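Local coordinates for protein EvdO1 (Micromonospora carbonacea, PDB 4XBZ) that probably catalyses an oxidative cyclization in orthosomycin biosynthesis as a metal-dependent oxygenase of the phytanoyl-CoA dioxygenase family, at residues A[158-163]-A[242-247]. Numbering follows the deposited sequence.
Sequences AWHRDA and TLHGAP. With NI (nickel (II) ion), chain I.
H160, D162 and H244 bind one nickel ion, forming the HxD...H facial triad of a double-stranded beta-helix oxygenase; nickel probably occupies the place of the catalytic iron. H160 NE2 and D162 OD1 each lie 2.4 Å from the metal, and H244 NE2 lies 2.3 Å from it. The imidazole planes of H160 and H244 lie oblique, at 48°, while D162 comes to the edge of the H244 ring with its carboxylate turned 71° from that plane. The second oxygen, OD2, is hydrogen-bonded to H238 NE2, outside the two segments, which helps fix the carboxylate's rotation.

Backbone bonding pairs H160 with H244 in antiparallel strands, a hydrogen-bonded pair: H160 N to H244 O is 2.9 Å and H244 N to H160 O 3.1 Å. The pairing places both histidines on the same face of the sheet.

On the side of W159 and L243, W159 CB meets L243 CG at 4.0 Å, and helix 205-217 touches both side chains.

Each histidine has CG between its backbone N and carbonyl carbon, which, with the ring's own rotation, turns ND1 back toward the carbonyl two residues earlier: H160 ND1 donates to A158 O (2.9 Å), and H244 ND1 to T242 O (2.8 Å), which lies nearly in the H244 ring plane.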
loop_
_atom_site.group_PDB
_atom_site.type_symbol
_atom_site.label_atom_id
_atom_site.label_comp_id
_atom_site.label_asym_id
_atom_site.label_seq_id
_atom_site.Cartn_x
_atom_site.Cartn_y
_atom_site.Cartn_z
ATOM N N ALA A 158 -27.313 -6.455 -0.347
ATOM C CA ALA A 158 -27.346 -5.366 0.613
ATOM C C ALA A 158 -25.961 -4.744 0.747
ATOM O O ALA A 158 -24.946 -5.440 0.600
ATOM C CB ALA A 158 -27.842 -5.862 1.968
ATOM N N TRP A 159 -25.938 -3.436 1.003
ATOM C CA TRP A 159 -24.709 -2.703 1.262
ATOM C C TRP A 159 -23.947 -3.236 2.480
ATOM O O TRP A 159 -24.490 -3.355 3.587
ATOM C CB TRP A 159 -25.011 -1.229 1.463
ATOM C CG TRP A 159 -25.639 -0.577 0.286
ATOM C CD1 TRP A 159 -26.973 -0.381 0.071
ATOM C CD2 TRP A 159 -24.962 -0.025 -0.849
ATOM N NE1 TRP A 159 -27.166 0.262 -1.120
ATOM C CE2 TRP A 159 -25.949 0.496 -1.706
ATOM C CE3 TRP A 159 -23.618 0.083 -1.220
ATOM C CZ2 TRP A 159 -25.639 1.119 -2.915
ATOM C CZ3 TRP A 159 -23.310 0.703 -2.423
ATOM C CH2 TRP A 159 -24.320 1.214 -3.254
ATOM N N HIS A 160 -22.672 -3.533 2.274
ATOM C CA HIS A 160 -21.888 -4.153 3.323
ATOM C C HIS A 160 -20.407 -3.912 3.102
ATOM O O HIS A 160 -19.966 -3.633 1.987
ATOM C CB HIS A 160 -22.170 -5.659 3.364
ATOM C CG HIS A 160 -21.657 -6.387 2.159
ATOM N ND1 HIS A 160 -22.217 -6.241 0.907
ATOM C CD2 HIS A 160 -20.616 -7.241 2.006
ATOM C CE1 HIS A 160 -21.554 -6.985 0.037
ATOM N NE2 HIS A 160 -20.575 -7.601 0.680
ATOM N N ARG A 161 -19.650 -4.015 4.185
ATOM C CA ARG A 161 -18.214 -4.220 4.117
ATOM C C ARG A 161 -17.945 -5.716 4.140
ATOM O O ARG A 161 -18.747 -6.484 4.670
ATOM C CB ARG A 161 -17.507 -3.547 5.286
ATOM C CG ARG A 161 -17.263 -2.065 5.131
ATOM C CD ARG A 161 -16.458 -1.554 6.335
ATOM N NE ARG A 161 -15.941 -0.211 6.100
ATOM C CZ ARG A 161 -15.529 0.612 7.061
ATOM N NH1 ARG A 161 -15.575 0.230 8.333
ATOM N NH2 ARG A 161 -15.061 1.818 6.747
ATOM N N ASP A 162 -16.823 -6.129 3.564
ATOM C CA ASP A 162 -16.374 -7.509 3.690
ATOM C C ASP A 162 -15.701 -7.671 5.052
ATOM O O ASP A 162 -15.233 -6.693 5.622
ATOM C CB ASP A 162 -15.437 -7.878 2.534
ATOM C CG ASP A 162 -16.160 -7.881 1.184
ATOM O OD1 ASP A 162 -17.320 -8.336 1.145
ATOM O OD2 ASP A 162 -15.589 -7.432 0.170
ATOM N N ALA A 163 -15.674 -8.888 5.594
ATOM C CA ALA A 163 -15.151 -9.080 6.948
ATOM C C ALA A 163 -13.643 -8.896 7.017
ATOM O O ALA A 163 -12.889 -9.635 6.382
ATOM C CB ALA A 163 -15.520 -10.452 7.483
ATOM N N THR A 242 -14.512 -0.829 1.715
ATOM C CA THR A 242 -15.390 -0.045 0.855
ATOM C C THR A 242 -16.786 -0.646 0.871
ATOM O O THR A 242 -16.964 -1.820 0.552
ATOM C CB THR A 242 -14.891 0.029 -0.588
ATOM O OG1 THR A 242 -13.533 0.486 -0.601
ATOM C CG2 THR A 242 -15.770 0.984 -1.402
ATOM N N LEU A 243 -17.761 0.166 1.264
ATOM C CA LEU A 243 -19.168 -0.222 1.238
ATOM C C LEU A 243 -19.607 -0.536 -0.191
ATOM O O LEU A 243 -19.394 0.266 -1.100
ATOM C CB LEU A 243 -20.040 0.887 1.836
ATOM C CG LEU A 243 -21.449 0.448 2.233
ATOM C CD1 LEU A 243 -21.377 -0.597 3.331
ATOM C CD2 LEU A 243 -22.296 1.635 2.679
ATOM N N HIS A 244 -20.186 -1.722 -0.392
ATOM C CA HIS A 244 -20.703 -2.082 -1.715
ATOM C C HIS A 244 -21.961 -2.944 -1.671
ATOM O O HIS A 244 -22.327 -3.490 -0.630
ATOM C CB HIS A 244 -19.632 -2.796 -2.553
ATOM C CG HIS A 244 -19.032 -3.992 -1.887
ATOM N ND1 HIS A 244 -18.220 -3.896 -0.776
ATOM C CD2 HIS A 244 -19.109 -5.310 -2.185
ATOM C CE1 HIS A 244 -17.831 -5.103 -0.412
ATOM N NE2 HIS A 244 -18.351 -5.978 -1.255
ATOM N N GLY A 245 -22.608 -3.062 -2.827
ATOM C CA GLY A 245 -23.873 -3.767 -2.943
ATOM C C GLY A 245 -24.347 -3.830 -4.383
ATOM O O GLY A 245 -23.699 -3.311 -5.299
ATOM N N ALA A 246 -25.488 -4.465 -4.595
ATOM C CA ALA A 246 -25.984 -4.656 -5.954
ATOM C C ALA A 246 -27.499 -4.709 -5.937
ATOM O O ALA A 246 -28.083 -5.117 -4.934
ATOM C CB ALA A 246 -25.391 -5.927 -6.570
ATOM N N PRO A 247 -28.144 -4.285 -7.039
ATOM C CA PRO A 247 -29.607 -4.302 -7.109
ATOM C C PRO A 247 -30.107 -5.700 -7.428
ATOM O O PRO A 247 -29.333 -6.499 -7.957
ATOM C CB PRO A 247 -29.906 -3.353 -8.275
ATOM C CG PRO A 247 -28.779 -3.657 -9.237
ATOM C CD PRO A 247 -27.555 -3.947 -8.351
HETATM NI NI NI I . -18.737 -8.230 -0.789
#